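Side-chain contact in sortase B (Streptococcus pyogenes, PDB 3PSQ), which is a class B sortase involved in pilus assembly, probably acting as a cysteine transpeptidase that joins proteins through an acyl-thioester intermediate: residues Ile92-His95 / His96-Asn100. Sequence-based numbering, arbitrary orientation.
Sequences IYAH and HMAGN. With ZN (zinc ion), chain L; ZN (zinc ion), chain R; ACY (acetic acid), chain H.
Gly99 N donates to His95 O (2.7 Å) at the N-cap, where strand 89-93 of the sortase beta-barrel leads through Ala94 and His95 into helix 96-102. Beside this bond the methyl of Ala94 packs on the first turn, its CB 3.5 Å from Gly99 N and 4.0 Å from Ala98 CB. His95, predicted to be the catalytic proton donor/acceptor, binds one zinc through ND1 (1.9 Å), and an acetate, probably from the crystallisation liquor, adds its OXT to the same metal. OXT also accepts a longer, bent hydrogen bond from His96 N (3.2 Å). Tyr93 OH donates to acetate O in a very short hydrogen bond (2.5 Å), this oxygen lying in the ring plane at its edge; Tyr93 CE2 sits over one face of the His95 imidazole. His95 NE2 is hydrogen-bonded to Asn57 O. A second zinc is held by Cys190, the predicted nucleophile, Asp192, a water and His96, whose CG is anti to the backbone N (chi1 165°), bringing ND1 to this metal (2.0 Å). Asn100 N and ND2 grip His96 O from opposite faces of its plane; ND2, also hydrogen-bonded to Asp192 OD2, reaches His96 O at 3.1 Å, nearly straight at 171°.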
ATOM      1  N   ILE A  92       2.306   1.020  -1.871  1.00 39.59           N
ATOM      2  CA  ILE A  92       1.519   2.194  -1.529  1.00 38.93           C
ATOM      3  C   ILE A  92       1.900   2.613  -0.096  1.00 38.20           C
ATOM      4  O   ILE A  92       1.818   1.829   0.859  1.00 37.16           O
ATOM      5  CB  ILE A  92       0.002   1.931  -1.650  1.00 39.67           C
ATOM      6  CG1 ILE A  92      -0.341   1.574  -3.104  1.00 39.27           C
ATOM      7  CG2 ILE A  92      -0.792   3.167  -1.159  1.00 37.36           C
ATOM      8  CD1 ILE A  92      -1.820   1.282  -3.391  1.00 39.28           C
ATOM      9  N   TYR A  93       2.362   3.844   0.027  1.00 37.65           N
ATOM     10  CA  TYR A  93       3.018   4.304   1.232  1.00 37.92           C
ATOM     11  C   TYR A  93       2.382   5.616   1.710  1.00 37.45           C
ATOM     12  O   TYR A  93       1.737   6.348   0.923  1.00 37.74           O
ATOM     13  CB  TYR A  93       4.540   4.505   0.924  1.00 38.25           C
ATOM     14  CG  TYR A  93       5.377   4.696   2.146  1.00 38.18           C
ATOM     15  CD1 TYR A  93       5.778   3.611   2.907  1.00 37.83           C
ATOM     16  CD2 TYR A  93       5.731   5.987   2.568  1.00 39.06           C
ATOM     17  CE1 TYR A  93       6.518   3.775   4.077  1.00 38.75           C
ATOM     18  CE2 TYR A  93       6.477   6.164   3.728  1.00 39.02           C
ATOM     19  CZ  TYR A  93       6.875   5.062   4.478  1.00 40.87           C
ATOM     20  OH  TYR A  93       7.628   5.239   5.636  1.00 39.35           O
ATOM     21  N   ALA A  94       2.504   5.879   3.012  1.00 37.51           N
ATOM     22  CA  ALA A  94       2.185   7.207   3.585  1.00 37.66           C
ATOM     23  C   ALA A  94       3.304   7.610   4.519  1.00 37.96           C
ATOM     24  O   ALA A  94       3.787   6.784   5.281  1.00 38.52           O
ATOM     25  CB  ALA A  94       0.812   7.223   4.323  1.00 37.23           C
ATOM     26  N   HIS A  95       3.761   8.859   4.408  1.00 38.11           N
ATOM     27  CA  HIS A  95       4.696   9.403   5.375  1.00 39.46           C
ATOM     28  C   HIS A  95       4.016   9.606   6.734  1.00 40.01           C
ATOM     29  O   HIS A  95       2.815   9.357   6.903  1.00 39.74           O
ATOM     30  CB  HIS A  95       5.301  10.722   4.855  1.00 39.53           C
ATOM     31  CG  HIS A  95       6.330  10.512   3.789  1.00 40.64           C
ATOM     32  ND1 HIS A  95       7.646  10.213   4.078  1.00 39.64           N
ATOM     33  CD2 HIS A  95       6.236  10.540   2.437  1.00 39.54           C
ATOM     34  CE1 HIS A  95       8.317  10.067   2.951  1.00 39.12           C
ATOM     35  NE2 HIS A  95       7.481  10.238   1.946  1.00 36.41           N
ATOM     36  N   HIS A  96       4.793  10.041   7.715  1.00 40.17           N
ATOM     37  CA  HIS A  96       4.307  10.071   9.089  1.00 39.39           C
ATOM     38  C   HIS A  96       2.946  10.732   9.279  1.00 39.68           C
ATOM     39  O   HIS A  96       2.055  10.138   9.904  1.00 40.14           O
ATOM     40  CB  HIS A  96       5.367  10.722  10.005  1.00 40.32           C
ATOM     41  CG  HIS A  96       4.853  11.130  11.357  1.00 39.02           C
ATOM     42  ND1 HIS A  96       4.742  10.244  12.406  1.00 41.92           N
ATOM     43  CD2 HIS A  96       4.483  12.338  11.846  1.00 38.02           C
ATOM     44  CE1 HIS A  96       4.309  10.884  13.486  1.00 41.69           C
ATOM     45  NE2 HIS A  96       4.140  12.156  13.169  1.00 41.20           N
ATOM     46  N   MET A  97       2.763  11.957   8.792  1.00 39.05           N
ATOM     47  CA  MET A  97       1.479  12.626   8.995  1.00 39.28           C
ATOM     48  C   MET A  97       0.309  11.934   8.275  1.00 39.42           C
ATOM     49  O   MET A  97      -0.691  11.598   8.933  1.00 38.73           O
ATOM     50  CB  MET A  97       1.516  14.133   8.654  1.00 39.28           C
ATOM     51  CG  MET A  97       2.375  14.993   9.608  1.00 43.73           C
ATOM     52  SD  MET A  97       1.788  15.012  11.347  1.00 54.69           S
ATOM     53  CE  MET A  97      -0.012  14.881  11.102  1.00 46.11           C
ATOM     54  N   ALA A  98       0.418  11.762   6.946  1.00 39.04           N
ATOM     55  CA  ALA A  98      -0.597  11.073   6.177  1.00 39.52           C
ATOM     56  C   ALA A  98      -0.878   9.657   6.690  1.00 40.23           C
ATOM     57  O   ALA A  98      -1.995   9.164   6.576  1.00 40.77           O
ATOM     58  CB  ALA A  98      -0.249  11.029   4.707  1.00 39.61           C
ATOM     59  N   GLY A  99       0.130   9.003   7.249  1.00 40.61           N
ATOM     60  CA  GLY A  99      -0.054   7.668   7.753  1.00 40.96           C
ATOM     61  C   GLY A  99      -0.931   7.700   8.994  1.00 41.85           C
ATOM     62  O   GLY A  99      -1.893   6.917   9.101  1.00 41.32           O
ATOM     63  N   ASN A 100      -0.582   8.577   9.948  1.00 40.71           N
ATOM     64  CA  ASN A 100      -1.414   8.810  11.116  1.00 40.62           C
ATOM     65  C   ASN A 100      -2.824   9.275  10.738  1.00 40.00           C
ATOM     66  O   ASN A 100      -3.781   8.825  11.324  1.00 40.28           O
ATOM     67  CB  ASN A 100      -0.764   9.824  12.076  1.00 41.41           C
ATOM     68  CG  ASN A 100       0.199   9.161  13.070  1.00 42.61           C
ATOM     69  OD1 ASN A 100      -0.206   8.744  14.144  1.00 43.63           O
ATOM     70  ND2 ASN A 100       1.479   9.072  12.705  1.00 42.14           N
TER
HETATM   71 ZN    ZN L 316       5.320   8.279  12.338  0.80 33.51          ZN
HETATM   72 ZN    ZN R 330       8.691  10.437   5.698  1.00 38.25          ZN
HETATM   73  C   ACY H 243       7.844   8.204   7.038  1.00 39.45           C
HETATM   74  O   ACY H 243       8.362   7.582   6.051  1.00 38.63           O
HETATM   75  OXT ACY H 243       7.856   9.453   7.129  1.00 38.91           O
HETATM   76  CH3 ACY H 243       7.117   7.423   8.107  1.00 37.84           C
HETATM   77  O   HOH W   1       7.557   8.465  11.987  1.00 41.99           O